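Local atomic coordinates of putative gdp-fucose protein o-fucosyltransferase 1 (Caenorhabditis elegans, PDB entry 3ZY2), a protein that belongs to the GDP-fucose protein O-fucosyltransferase family of the GT-B clan and binds guanosine-5'-diphosphate in a pocket shared by its two Rossmann-like halves. Residues Y10-P15 and Q78-K83; L28-F33 and R39-P44; N45-K50 and G123-Q128; F63-V68 and T72-M77. All blocks are in the same frame, centred on the assembly; numbering follows the deposited sequence.

Contact 1 of 4, residues Y10-P15 and Q78-K83; sequences YIVFCP and QEFTKK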
loop_
_atom_site.group_PDB
_atom_site.type_symbol
_atom_site.label_atom_id
_atom_site.label_comp_id
_atom_site.label_asym_id
_atom_site.label_seq_id
_atom_site.Cartn_x
_atom_site.Cartn_y
_atom_site.Cartn_z
ATOM N N TYR A 10 20.011 1.970 11.359
ATOM C CA TYR A 10 19.083 3.111 11.440
ATOM C C TYR A 10 17.774 2.868 10.717
ATOM O O TYR A 10 17.678 2.031 9.812
ATOM C CB TYR A 10 19.736 4.374 10.844
ATOM C CG TYR A 10 20.955 4.774 11.613
ATOM C CD1 TYR A 10 22.200 4.169 11.353
ATOM C CD2 TYR A 10 20.880 5.721 12.636
ATOM C CE1 TYR A 10 23.323 4.513 12.086
ATOM C CE2 TYR A 10 22.000 6.061 13.367
ATOM C CZ TYR A 10 23.213 5.456 13.087
ATOM O OH TYR A 10 24.299 5.828 13.835
ATOM N N ILE A 11 16.762 3.629 11.122
ATOM C CA ILE A 11 15.508 3.736 10.389
ATOM C C ILE A 11 15.298 5.199 10.056
ATOM O O ILE A 11 15.448 6.046 10.935
ATOM C CB ILE A 11 14.309 3.229 11.227
ATOM C CG1 ILE A 11 14.374 1.718 11.419
ATOM C CG2 ILE A 11 12.964 3.613 10.592
ATOM C CD1 ILE A 11 13.582 1.254 12.635
ATOM N N VAL A 12 14.938 5.482 8.812
ATOM C CA VAL A 12 14.576 6.851 8.390
ATOM C C VAL A 12 13.287 6.754 7.597
ATOM O O VAL A 12 13.060 5.760 6.885
ATOM C CB VAL A 12 15.720 7.554 7.591
ATOM C CG1 VAL A 12 16.073 6.805 6.293
ATOM C CG2 VAL A 12 15.362 9.024 7.314
ATOM N N PHE A 13 12.409 7.739 7.755
ATOM C CA PHE A 13 11.103 7.678 7.086
ATOM C C PHE A 13 10.555 9.056 6.817
ATOM O O PHE A 13 10.967 10.045 7.460
ATOM C CB PHE A 13 10.081 6.852 7.911
ATOM C CG PHE A 13 9.468 7.622 9.058
ATOM C CD1 PHE A 13 10.200 7.877 10.213
ATOM C CD2 PHE A 13 8.153 8.107 8.947
ATOM C CE1 PHE A 13 9.633 8.621 11.263
ATOM C CE2 PHE A 13 7.577 8.864 9.995
ATOM C CZ PHE A 13 8.324 9.107 11.142
ATOM N N CYS A 14 9.623 9.099 5.869
ATOM C CA CYS A 14 8.815 10.281 5.598
ATOM C C CYS A 14 7.456 10.156 6.277
ATOM O O CYS A 14 6.758 9.154 6.041
ATOM C CB CYS A 14 8.576 10.454 4.102
ATOM S SG CYS A 14 7.613 11.958 3.787
ATOM N N PRO A 15 7.060 11.175 7.079
ATOM C CA PRO A 15 5.684 11.219 7.560
ATOM C C PRO A 15 4.854 11.801 6.425
ATOM O O PRO A 15 4.442 12.963 6.461
ATOM C CB PRO A 15 5.743 12.178 8.759
ATOM C CG PRO A 15 6.931 13.032 8.529
ATOM C CD PRO A 15 7.827 12.373 7.486
ATOM N N GLN A 78 19.744 16.330 10.971
ATOM C CA GLN A 78 21.002 17.035 10.712
ATOM C C GLN A 78 22.214 16.145 11.021
ATOM O O GLN A 78 23.140 16.054 10.196
ATOM C CB GLN A 78 21.070 18.380 11.466
ATOM C CG GLN A 78 22.446 19.049 11.442
ATOM C CD GLN A 78 22.467 20.484 11.957
ATOM O OE1 GLN A 78 21.569 20.933 12.677
ATOM N NE2 GLN A 78 23.517 21.216 11.586
ATOM N N GLU A 79 22.205 15.487 12.184
ATOM C CA GLU A 79 23.298 14.568 12.527
ATOM C C GLU A 79 23.356 13.399 11.545
ATOM O O GLU A 79 24.432 13.018 11.075
ATOM C CB GLU A 79 23.228 14.062 13.979
ATOM C CG GLU A 79 24.346 13.047 14.298
ATOM C CD GLU A 79 24.497 12.653 15.772
ATOM O OE1 GLU A 79 23.794 13.196 16.649
ATOM O OE2 GLU A 79 25.366 11.789 16.051
ATOM N N PHE A 80 22.209 12.821 11.215
ATOM C CA PHE A 80 22.176 11.687 10.300
ATOM C C PHE A 80 22.765 12.074 8.936
ATOM O O PHE A 80 23.620 11.375 8.375
ATOM C CB PHE A 80 20.729 11.173 10.155
ATOM C CG PHE A 80 20.608 9.989 9.254
ATOM C CD1 PHE A 80 21.163 8.757 9.616
ATOM C CD2 PHE A 80 19.936 10.095 8.035
ATOM C CE1 PHE A 80 21.064 7.673 8.776
ATOM C CE2 PHE A 80 19.822 9.011 7.186
ATOM C CZ PHE A 80 20.389 7.788 7.551
ATOM N N THR A 81 22.315 13.220 8.447
ATOM C CA THR A 81 22.572 13.737 7.107
ATOM C C THR A 81 24.030 14.212 6.938
ATOM O O THR A 81 24.688 13.966 5.901
ATOM C CB THR A 81 21.467 14.827 6.854
ATOM O OG1 THR A 81 20.415 14.288 6.029
ATOM C CG2 THR A 81 21.984 16.121 6.330
ATOM N N LYS A 82 24.559 14.830 7.982
ATOM C CA LYS A 82 25.897 15.398 7.908
ATOM C C LYS A 82 26.990 14.443 8.401
ATOM O O LYS A 82 28.101 14.417 7.832
ATOM C CB LYS A 82 25.926 16.758 8.611
ATOM C CG LYS A 82 25.111 17.826 7.852
ATOM C CD LYS A 82 24.743 19.059 8.693
ATOM C CE LYS A 82 25.951 19.952 8.980
ATOM N NZ LYS A 82 26.666 20.367 7.728
ATOM N N LYS A 83 26.673 13.633 9.412
ATOM C CA LYS A 83 27.686 12.843 10.119
ATOM C C LYS A 83 27.629 11.338 9.907
ATOM O O LYS A 83 28.668 10.663 10.006
ATOM C CB LYS A 83 27.653 13.136 11.619
ATOM C CG LYS A 83 28.228 14.487 11.999
ATOM C CD LYS A 83 28.520 14.559 13.480
ATOM C CE LYS A 83 29.798 15.342 13.745
ATOM N NZ LYS A 83 31.014 14.607 13.267
#

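Contact 2 of 4, residues L28-F33 and R39-P44; sequences LGVLAF and RTLVLP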
loop_
_atom_site.group_PDB
_atom_site.type_symbol
_atom_site.label_atom_id
_atom_site.label_comp_id
_atom_site.label_asym_id
_atom_site.label_seq_id
_atom_site.Cartn_x
_atom_site.Cartn_y
_atom_site.Cartn_z
ATOM N N LEU A 28 4.219 8.251 16.475
ATOM C CA LEU A 28 4.135 7.436 17.712
ATOM C C LEU A 28 4.331 5.957 17.404
ATOM O O LEU A 28 5.071 5.268 18.112
ATOM C CB LEU A 28 2.786 7.632 18.395
ATOM C CG LEU A 28 2.487 9.069 18.812
ATOM C CD1 LEU A 28 1.124 9.059 19.504
ATOM C CD2 LEU A 28 3.568 9.630 19.703
ATOM N N GLY A 29 3.647 5.461 16.372
ATOM C CA GLY A 29 3.813 4.054 15.948
ATOM C C GLY A 29 5.211 3.754 15.451
ATOM O O GLY A 29 5.767 2.690 15.714
ATOM N N VAL A 30 5.814 4.716 14.756
ATOM C CA VAL A 30 7.180 4.501 14.273
ATOM C C VAL A 30 8.197 4.443 15.411
ATOM O O VAL A 30 9.128 3.635 15.391
ATOM C CB VAL A 30 7.611 5.522 13.185
ATOM C CG1 VAL A 30 9.015 5.169 12.704
ATOM C CG2 VAL A 30 6.632 5.555 11.990
ATOM N N LEU A 31 8.009 5.282 16.421
ATOM C CA LEU A 31 8.867 5.232 17.599
ATOM C C LEU A 31 8.844 3.834 18.223
ATOM O O LEU A 31 9.907 3.288 18.532
ATOM C CB LEU A 31 8.426 6.285 18.608
ATOM C CG LEU A 31 8.940 7.702 18.305
ATOM C CD1 LEU A 31 8.087 8.747 19.003
ATOM C CD2 LEU A 31 10.387 7.882 18.721
ATOM N N ALA A 32 7.642 3.271 18.370
ATOM C CA ALA A 32 7.486 1.920 18.943
ATOM C C ALA A 32 8.171 0.868 18.060
ATOM O O ALA A 32 8.864 -0.046 18.562
ATOM C CB ALA A 32 6.031 1.609 19.142
ATOM N N PHE A 33 7.983 1.008 16.745
ATOM C CA PHE A 33 8.603 0.117 15.765
ATOM C C PHE A 33 10.134 0.124 15.852
ATOM O O PHE A 33 10.766 -0.946 15.873
ATOM C CB PHE A 33 8.108 0.522 14.375
ATOM C CG PHE A 33 8.729 -0.260 13.230
ATOM C CD1 PHE A 33 8.375 -1.588 13.005
ATOM C CD2 PHE A 33 9.616 0.351 12.344
ATOM C CE1 PHE A 33 8.921 -2.302 11.930
ATOM C CE2 PHE A 33 10.168 -0.369 11.258
ATOM C CZ PHE A 33 9.806 -1.685 11.058
ATOM N N ARG A 39 16.827 -0.429 16.396
ATOM C CA ARG A 39 17.573 0.431 15.501
ATOM C C ARG A 39 17.346 1.869 15.957
ATOM O O ARG A 39 16.275 2.202 16.483
ATOM C CB ARG A 39 17.066 0.291 14.066
ATOM C CG ARG A 39 17.614 -0.948 13.347
ATOM C CD ARG A 39 17.086 -1.006 11.932
ATOM N NE ARG A 39 17.628 -2.164 11.208
ATOM C CZ ARG A 39 18.574 -2.101 10.273
ATOM N NH1 ARG A 39 19.087 -0.941 9.888
ATOM N NH2 ARG A 39 18.979 -3.214 9.678
ATOM N N THR A 40 18.347 2.706 15.738
ATOM C CA THR A 40 18.220 4.136 16.018
ATOM C C THR A 40 17.281 4.775 15.001
ATOM O O THR A 40 17.401 4.524 13.799
ATOM C CB THR A 40 19.586 4.827 15.967
ATOM O OG1 THR A 40 20.403 4.303 17.010
ATOM C CG2 THR A 40 19.442 6.330 16.214
ATOM N N LEU A 41 16.336 5.590 15.494
ATOM C CA LEU A 41 15.401 6.298 14.628
ATOM C C LEU A 41 15.932 7.667 14.266
ATOM O O LEU A 41 16.239 8.475 15.152
ATOM C CB LEU A 41 14.034 6.444 15.292
ATOM C CG LEU A 41 12.974 7.143 14.433
ATOM C CD1 LEU A 41 12.695 6.325 13.157
ATOM C CD2 LEU A 41 11.697 7.379 15.251
ATOM N N VAL A 42 16.024 7.937 12.963
ATOM C CA VAL A 42 16.283 9.279 12.480
ATOM C C VAL A 42 15.001 10.087 12.654
ATOM O O VAL A 42 13.942 9.700 12.159
ATOM C CB VAL A 42 16.722 9.310 10.989
ATOM C CG1 VAL A 42 17.025 10.756 10.537
ATOM C CG2 VAL A 42 17.937 8.364 10.752
ATOM N N LEU A 43 15.097 11.187 13.396
ATOM C CA LEU A 43 13.904 11.973 13.690
ATOM C C LEU A 43 13.414 12.632 12.388
ATOM O O LEU A 43 14.199 13.229 11.639
ATOM C CB LEU A 43 14.208 12.992 14.791
ATOM C CG LEU A 43 14.506 12.368 16.158
ATOM C CD1 LEU A 43 15.218 13.378 17.063
ATOM C CD2 LEU A 43 13.223 11.876 16.821
ATOM N N PRO A 44 12.111 12.489 12.063
ATOM C CA PRO A 44 11.621 12.971 10.779
ATOM C C PRO A 44 11.563 14.487 10.712
ATOM O O PRO A 44 11.405 15.150 11.749
ATOM C CB PRO A 44 10.193 12.425 10.735
ATOM C CG PRO A 44 9.767 12.368 12.172
ATOM C CD PRO A 44 11.038 11.962 12.930
#

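Contact 3 of 4, residues N45-K50 and G123-Q128; sequences NFIEFK and GPYWDQ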
loop_
_atom_site.group_PDB
_atom_site.type_symbol
_atom_site.label_atom_id
_atom_site.label_comp_id
_atom_site.label_asym_id
_atom_site.label_seq_id
_atom_site.Cartn_x
_atom_site.Cartn_y
_atom_site.Cartn_z
ATOM N N ASN A 45 11.698 15.043 9.515
ATOM C CA ASN A 45 11.200 16.399 9.290
ATOM C C ASN A 45 9.693 16.300 9.219
ATOM O O ASN A 45 9.135 15.400 8.543
ATOM C CB ASN A 45 11.713 16.952 7.975
ATOM C CG ASN A 45 13.197 17.267 8.009
ATOM O OD1 ASN A 45 13.761 17.674 9.051
ATOM N ND2 ASN A 45 13.838 17.107 6.859
ATOM N N PHE A 46 9.013 17.181 9.941
ATOM C CA PHE A 46 7.566 17.311 9.730
ATOM C C PHE A 46 7.269 18.146 8.508
ATOM O O PHE A 46 8.164 18.760 7.959
ATOM C CB PHE A 46 6.894 17.869 10.994
ATOM C CG PHE A 46 6.982 16.920 12.155
ATOM C CD1 PHE A 46 6.125 15.816 12.192
ATOM C CD2 PHE A 46 7.919 17.106 13.182
ATOM C CE1 PHE A 46 6.176 14.883 13.261
ATOM C CE2 PHE A 46 7.975 16.154 14.262
ATOM C CZ PHE A 46 7.097 15.068 14.282
ATOM N N ILE A 47 6.024 18.131 8.066
ATOM C CA ILE A 47 5.688 18.694 6.777
ATOM C C ILE A 47 4.539 19.670 6.915
ATOM O O ILE A 47 3.519 19.354 7.520
ATOM C CB ILE A 47 5.337 17.568 5.781
ATOM C CG1 ILE A 47 6.517 16.589 5.631
ATOM C CG2 ILE A 47 5.022 18.170 4.409
ATOM C CD1 ILE A 47 6.260 15.396 4.721
ATOM N N GLU A 48 4.715 20.861 6.331
ATOM C CA GLU A 48 3.683 21.906 6.272
ATOM C C GLU A 48 3.276 22.126 4.839
ATOM O O GLU A 48 4.130 22.205 3.964
ATOM C CB GLU A 48 4.217 23.212 6.857
ATOM C CG GLU A 48 4.295 23.205 8.374
ATOM C CD GLU A 48 4.805 24.510 8.930
ATOM O OE1 GLU A 48 5.054 25.479 8.171
ATOM O OE2 GLU A 48 4.985 24.594 10.143
ATOM N N PHE A 49 1.981 22.259 4.602
ATOM C CA PHE A 49 1.476 22.465 3.256
ATOM C C PHE A 49 0.897 23.848 2.988
ATOM O O PHE A 49 0.609 24.167 1.822
ATOM C CB PHE A 49 0.419 21.416 2.919
ATOM C CG PHE A 49 0.934 20.014 2.905
ATOM C CD1 PHE A 49 1.701 19.537 1.857
ATOM C CD2 PHE A 49 0.635 19.158 3.960
ATOM C CE1 PHE A 49 2.165 18.224 1.855
ATOM C CE2 PHE A 49 1.092 17.836 3.972
ATOM C CZ PHE A 49 1.854 17.367 2.919
ATOM N N LYS A 50 0.735 24.671 4.021
ATOM C CA LYS A 50 0.061 25.970 3.859
ATOM C C LYS A 50 1.042 27.063 3.393
ATOM O O LYS A 50 1.196 28.115 4.010
ATOM C CB LYS A 50 -0.783 26.314 5.114
ATOM C CG LYS A 50 -0.222 27.292 6.187
ATOM C CD LYS A 50 1.193 26.977 6.704
ATOM C CE LYS A 50 1.210 25.861 7.736
ATOM N NZ LYS A 50 1.039 24.549 7.073
ATOM N N GLY A 123 8.405 13.303 -3.174
ATOM C CA GLY A 123 9.500 13.970 -3.883
ATOM C C GLY A 123 10.240 15.011 -3.056
ATOM O O GLY A 123 11.423 14.814 -2.771
ATOM N N PRO A 124 9.557 16.115 -2.674
ATOM C CA PRO A 124 10.207 17.193 -1.911
ATOM C C PRO A 124 10.862 16.748 -0.595
ATOM O O PRO A 124 11.922 17.277 -0.244
ATOM C CB PRO A 124 9.067 18.193 -1.664
ATOM C CG PRO A 124 8.141 17.965 -2.830
ATOM C CD PRO A 124 8.180 16.489 -3.057
ATOM N N TYR A 125 10.267 15.782 0.110
ATOM C CA TYR A 125 10.850 15.276 1.357
ATOM C C TYR A 125 12.238 14.682 1.163
ATOM O O TYR A 125 13.206 15.084 1.831
ATOM C CB TYR A 125 9.940 14.248 2.005
ATOM C CG TYR A 125 10.394 13.857 3.381
ATOM C CD1 TYR A 125 9.931 14.557 4.492
ATOM C CD2 TYR A 125 11.258 12.776 3.580
ATOM C CE1 TYR A 125 10.331 14.222 5.762
ATOM C CE2 TYR A 125 11.650 12.408 4.865
ATOM C CZ TYR A 125 11.192 13.148 5.948
ATOM O OH TYR A 125 11.550 12.791 7.222
ATOM N N TRP A 126 12.351 13.738 0.238
ATOM C CA TRP A 126 13.646 13.104 0.004
ATOM C C TRP A 126 14.607 14.047 -0.721
ATOM O O TRP A 126 15.805 14.007 -0.445
ATOM C CB TRP A 126 13.470 11.762 -0.705
ATOM C CG TRP A 126 12.692 10.764 0.135
ATOM C CD1 TRP A 126 11.397 10.357 -0.069
ATOM C CD2 TRP A 126 13.140 10.077 1.326
ATOM N NE1 TRP A 126 11.024 9.447 0.893
ATOM C CE2 TRP A 126 12.067 9.259 1.767
ATOM C CE3 TRP A 126 14.336 10.069 2.060
ATOM C CZ2 TRP A 126 12.154 8.439 2.901
ATOM C CZ3 TRP A 126 14.425 9.235 3.192
ATOM C CH2 TRP A 126 13.330 8.446 3.606
ATOM N N ASP A 127 14.080 14.915 -1.596
ATOM C CA ASP A 127 14.889 15.956 -2.259
ATOM C C ASP A 127 15.581 16.837 -1.226
ATOM O O ASP A 127 16.760 17.183 -1.382
ATOM C CB ASP A 127 14.027 16.857 -3.156
ATOM C CG ASP A 127 13.813 16.293 -4.548
ATOM O OD1 ASP A 127 14.434 15.269 -4.908
ATOM O OD2 ASP A 127 13.021 16.925 -5.297
ATOM N N GLN A 128 14.842 17.191 -0.173
ATOM C CA GLN A 128 15.336 18.090 0.882
ATOM C C GLN A 128 16.626 17.585 1.516
ATOM O O GLN A 128 17.491 18.381 1.899
ATOM C CB GLN A 128 14.265 18.329 1.952
ATOM C CG GLN A 128 14.780 18.788 3.352
ATOM C CD GLN A 128 15.519 20.124 3.349
ATOM O OE1 GLN A 128 15.355 20.953 2.447
ATOM N NE2 GLN A 128 16.351 20.334 4.369
HETATM O O HOH W 1 13.075 15.914 4.455
HETATM O O HOH W 2 16.744 18.223 6.622
#

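Contact 4 of 4, residues F63-V68 and T72-M77; sequences FQVGTV and TRVVTM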
loop_
_atom_site.group_PDB
_atom_site.type_symbol
_atom_site.label_atom_id
_atom_site.label_comp_id
_atom_site.label_asym_id
_atom_site.label_seq_id
_atom_site.Cartn_x
_atom_site.Cartn_y
_atom_site.Cartn_z
ATOM N N PHE A 63 9.894 19.836 18.942
ATOM C CA PHE A 63 9.967 18.980 20.137
ATOM C C PHE A 63 11.389 18.834 20.663
ATOM O O PHE A 63 12.364 19.104 19.950
ATOM C CB PHE A 63 9.444 17.588 19.788
ATOM C CG PHE A 63 7.998 17.539 19.399
ATOM C CD1 PHE A 63 7.022 17.887 20.305
ATOM C CD2 PHE A 63 7.621 17.082 18.145
ATOM C CE1 PHE A 63 5.674 17.804 19.973
ATOM C CE2 PHE A 63 6.270 16.985 17.800
ATOM C CZ PHE A 63 5.295 17.346 18.723
ATOM N N GLN A 64 11.522 18.373 21.907
ATOM C CA GLN A 64 12.851 18.265 22.558
ATOM C C GLN A 64 13.471 16.900 22.307
ATOM O O GLN A 64 12.892 15.882 22.639
ATOM C CB GLN A 64 12.758 18.558 24.066
ATOM C CG GLN A 64 12.340 19.983 24.323
ATOM C CD GLN A 64 12.362 20.378 25.774
ATOM O OE1 GLN A 64 13.174 19.885 26.566
ATOM N NE2 GLN A 64 11.443 21.278 26.145
ATOM N N VAL A 65 14.660 16.893 21.702
ATOM C CA VAL A 65 15.370 15.649 21.426
ATOM C C VAL A 65 15.656 14.874 22.716
ATOM O O VAL A 65 15.458 13.656 22.767
ATOM C CB VAL A 65 16.658 15.906 20.625
ATOM C CG1 VAL A 65 17.464 14.606 20.476
ATOM C CG2 VAL A 65 16.321 16.502 19.259
ATOM N N GLY A 66 16.078 15.578 23.769
ATOM C CA GLY A 66 16.366 14.935 25.052
ATOM C C GLY A 66 15.226 14.104 25.607
ATOM O O GLY A 66 15.446 13.012 26.149
ATOM N N THR A 67 14.005 14.592 25.437
ATOM C CA THR A 67 12.846 13.909 25.975
ATOM C C THR A 67 12.465 12.665 25.166
ATOM O O THR A 67 12.192 11.620 25.739
ATOM C CB THR A 67 11.671 14.874 26.133
ATOM O OG1 THR A 67 12.080 15.960 26.990
ATOM C CG2 THR A 67 10.499 14.172 26.793
ATOM N N VAL A 68 12.488 12.769 23.841
ATOM C CA VAL A 68 12.140 11.617 23.026
ATOM C C VAL A 68 13.167 10.486 23.171
ATOM O O VAL A 68 12.805 9.310 23.122
ATOM C CB VAL A 68 11.854 12.018 21.559
ATOM C CG1 VAL A 68 13.133 12.315 20.771
ATOM C CG2 VAL A 68 11.059 10.921 20.870
ATOM N N THR A 72 13.463 5.914 23.211
ATOM C CA THR A 72 14.246 5.045 22.339
ATOM C C THR A 72 15.421 5.826 21.761
ATOM O O THR A 72 15.413 7.056 21.794
ATOM C CB THR A 72 13.352 4.447 21.231
ATOM O OG1 THR A 72 13.996 3.311 20.637
ATOM C CG2 THR A 72 12.985 5.512 20.163
ATOM N N ARG A 73 16.424 5.123 21.230
ATOM C CA ARG A 73 17.551 5.788 20.587
ATOM C C ARG A 73 17.143 6.543 19.341
ATOM O O ARG A 73 16.472 5.992 18.465
ATOM C CB ARG A 73 18.641 4.797 20.203
ATOM C CG ARG A 73 19.238 4.093 21.370
ATOM C CD ARG A 73 20.579 3.432 21.013
ATOM N NE ARG A 73 20.480 2.472 19.905
ATOM C CZ ARG A 73 19.860 1.296 19.968
ATOM N NH1 ARG A 73 19.281 0.894 21.094
ATOM N NH2 ARG A 73 19.825 0.510 18.905
ATOM N N VAL A 74 17.573 7.798 19.281
ATOM C CA VAL A 74 17.253 8.701 18.191
ATOM C C VAL A 74 18.476 9.517 17.777
ATOM O O VAL A 74 19.423 9.677 18.573
ATOM C CB VAL A 74 16.124 9.697 18.607
ATOM C CG1 VAL A 74 14.801 8.971 18.864
ATOM C CG2 VAL A 74 16.543 10.544 19.819
ATOM N N VAL A 75 18.461 10.001 16.533
ATOM C CA VAL A 75 19.389 11.040 16.066
ATOM C C VAL A 75 18.612 12.075 15.259
ATOM O O VAL A 75 17.619 11.739 14.600
ATOM C CB VAL A 75 20.554 10.496 15.191
ATOM C CG1 VAL A 75 21.579 9.766 16.049
ATOM C CG2 VAL A 75 20.031 9.660 13.996
ATOM N N THR A 76 19.045 13.324 15.311
ATOM C CA THR A 76 18.426 14.346 14.467
ATOM C C THR A 76 18.704 14.077 12.988
ATOM O O THR A 76 19.668 13.380 12.638
ATOM C CB THR A 76 18.932 15.756 14.803
ATOM O OG1 THR A 76 20.353 15.824 14.581
ATOM C CG2 THR A 76 18.614 16.130 16.258
ATOM N N MET A 77 17.854 14.618 12.121
ATOM C CA MET A 77 18.072 14.561 10.678
ATOM C C MET A 77 19.407 15.224 10.306
ATOM O O MET A 77 20.120 14.720 9.430
ATOM C CB MET A 77 16.900 15.211 9.921
ATOM C CG MET A 77 17.001 15.057 8.398
ATOM S SD MET A 77 16.839 13.367 7.839
ATOM C CE MET A 77 15.094 13.126 8.142
#

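Contact 1 of 4, residues Y10-P15 and Q78-K83
Phe80 is the one residue of 78-83 that reaches strand 10-13, where its ring meets Tyr10 and Val12. The helical turn that carries it starts just before, with Gln78 O accepting the backbone N of Lys82. At Phe80 the helix comes closest to the strand, with 9.2 Å between the CA atoms of Phe80 and Tyr10. Its CG stands anti to the backbone N (chi1 -179°), which sends the ring out from the helix and over the strand. The CE1 side of the ring lies 4.1 Å from Tyr10 CG and touches Tyr10 CB as well. The two rings slant against each other with planes at 49° and centroids 5.7 Å apart, and the two side chains run past one another in opposite directions. On its other side Phe80 CE2 approaches Val12 CB at 4.4 Å, a looser touch. Tyr10 and Val12 are alternate residues of one strand of a six-stranded parallel sheet, with strand order 3-2-1-6-4-5, in the N-terminal Rossmann-like domain of a GT-B protein; Ile11 between them points to the opposite face, covered by helix 20-37. The same Phe80 ring spreads onto the two flanking strands through Val42 and Val168. Tyr10 takes part with the apolar portion of its ring, while its OH is hydrogen-bonded to the backbone N of Asp6. From Phe80 onward the helix widens into a pi-type turn, 80-83, and Lys83 N is bonded back to Glu79 O.

Contact 2 of 4, residues L28-F33 and R39-P44
Leu41 splits its two methyl groups between consecutive residues of the helix, Val30 and Leu31. Its CG lies anti to the backbone N (chi1 -178°), so that the isobutyl fork stands up from strand 40-42 toward the helix. CD1 takes one branch of the contact and rests 3.9 Å from Val30 CG1. CD2 takes the other, 3.7 Å from Leu31 CD2 and 4.1 Å from Leu31 CG. Both helix side chains cross Leu41 at about a right angle, and the closest touches are between methyls. Val30 starts out toward the strand, and its CG1 makes the touch. Leu31 leaves the helix more to the flank and comes back with its CD2 branch. No hydrogen bond joins the segments, and the 135 Å² buried comes almost wholly from Val30, Leu31 and Leu41, with Leu41 supplying the largest share. The CA atoms of Leu31 and Leu41 are the nearest pair, 7.3 Å apart.

The pairing closes a beta-alpha-beta crossover, in which strand 10-13 leads through helix 20-37 to its parallel neighbour, strand 40-42. Leu41 also touches Phe27 and Ala34 of the same helix and Ile11 of the adjoining strand, while Val30 leans on Phe13. On the outer flank Leu31 meets Val68, so that helix 65-68 continues the layer that helix 20-37 lays over this face of the sheet.

Contact 3 of 4, residues N45-K50 and G123-Q128
Tyr125 turns the CD1-CE1 side of its ring to Asn45 and Ile47 of 45-50, overlapping both. With CG anti to the backbone N (chi1 -171°), the ring extends from helix 122-128 until CE1 lies 3.8 Å from Asn45 CB. Asn45 O sits at the ring edge, in its plane and 3.2 Å from CE1; this buried oxygen has no hydrogen-bond partner. The phenol OH, by contrast, accepts the backbone N of Asn45 at 3.2 Å, along a bent path of 137°, and makes a weak hydrogen bond to Phe13 O. The Ile47 and Tyr125 side chains cross at about a right angle, with Ile47 CD1 3.8 Å from Tyr125 CD1. Strand 46-48 belongs to a two-stranded antiparallel sheet with strand 55-57, separate from the parallel sheet of this half, and the tyrosine joins that small sheet to the helix. Water extends the link: Asn45 ND2 donates to a water 2.8 Å away that in turn donates to Tyr125 O and lies over the ring centre, 3.3 Å above its plane. A second water accepts from both Asn45 ND2 and Gln128 NE2, bridging two amides whose planes are 66° apart.

Contact 4 of 4, residues F63-V68 and T72-M77
This is a mainly apolar contact between helix 65-68 and the segment holding strand 74-75, an outermost strand of the six-stranded parallel sheet; Val65 and Val68 of the short helix cover Val74 and Thr76. Only three residues separate the segments, so the chain folds back on itself. Val74 CG2, placed between its backbone N and carbonyl carbon, is 4.0 Å from Val68 CG1 and 4.2 Å from Val65 CG1. Val74 CG1 adds a further touch on Val68. One turn earlier in the helix, Val65 CG2 meets Thr76 CG2 at 3.8 Å, the two side chains crossing at about a right angle. Thr76 uses its two branches separately: with chi1 at 61° its hydroxyl caps the backbone N of Glu79, at the start of helix 77-88, and its methyl is turned to Val65. At the turn, Thr72 N reaches Val68 O at 3.5 Å, straight (159°) but weak. Leu43 of 39-44 also packs on Val74. The 214 Å² buried comes almost entirely from valines and threonines, which implies that helix and strand are matched here by shape, with the single long hydrogen bond contributing little directional restraint.

Contacts 1, 2 and 4 share the six-stranded parallel sheet. Strands 10-13 and 40-42 pair through Ile11 O and Val42 N, 2.8 Å apart, and strand 40-42 passes on to 74-75 through Leu43 N and Val75 O, also 2.8 Å. Contacts 1 and 2 lie on opposite faces, their centres about 11 Å apart. Along the chain contacts 2 and 4 are nested within the loop that contact 1 closes, whereas contact 3 crosses it; Pro15 CG of contact 1 packs on Asn45 O of contact 3 at 3.2 Å. Contact 3 lies toward the pocket: the Ile47 side chain is about 10 Å from a bound guanosine-5'-diphosphate and about 13 Å from a manganese ion.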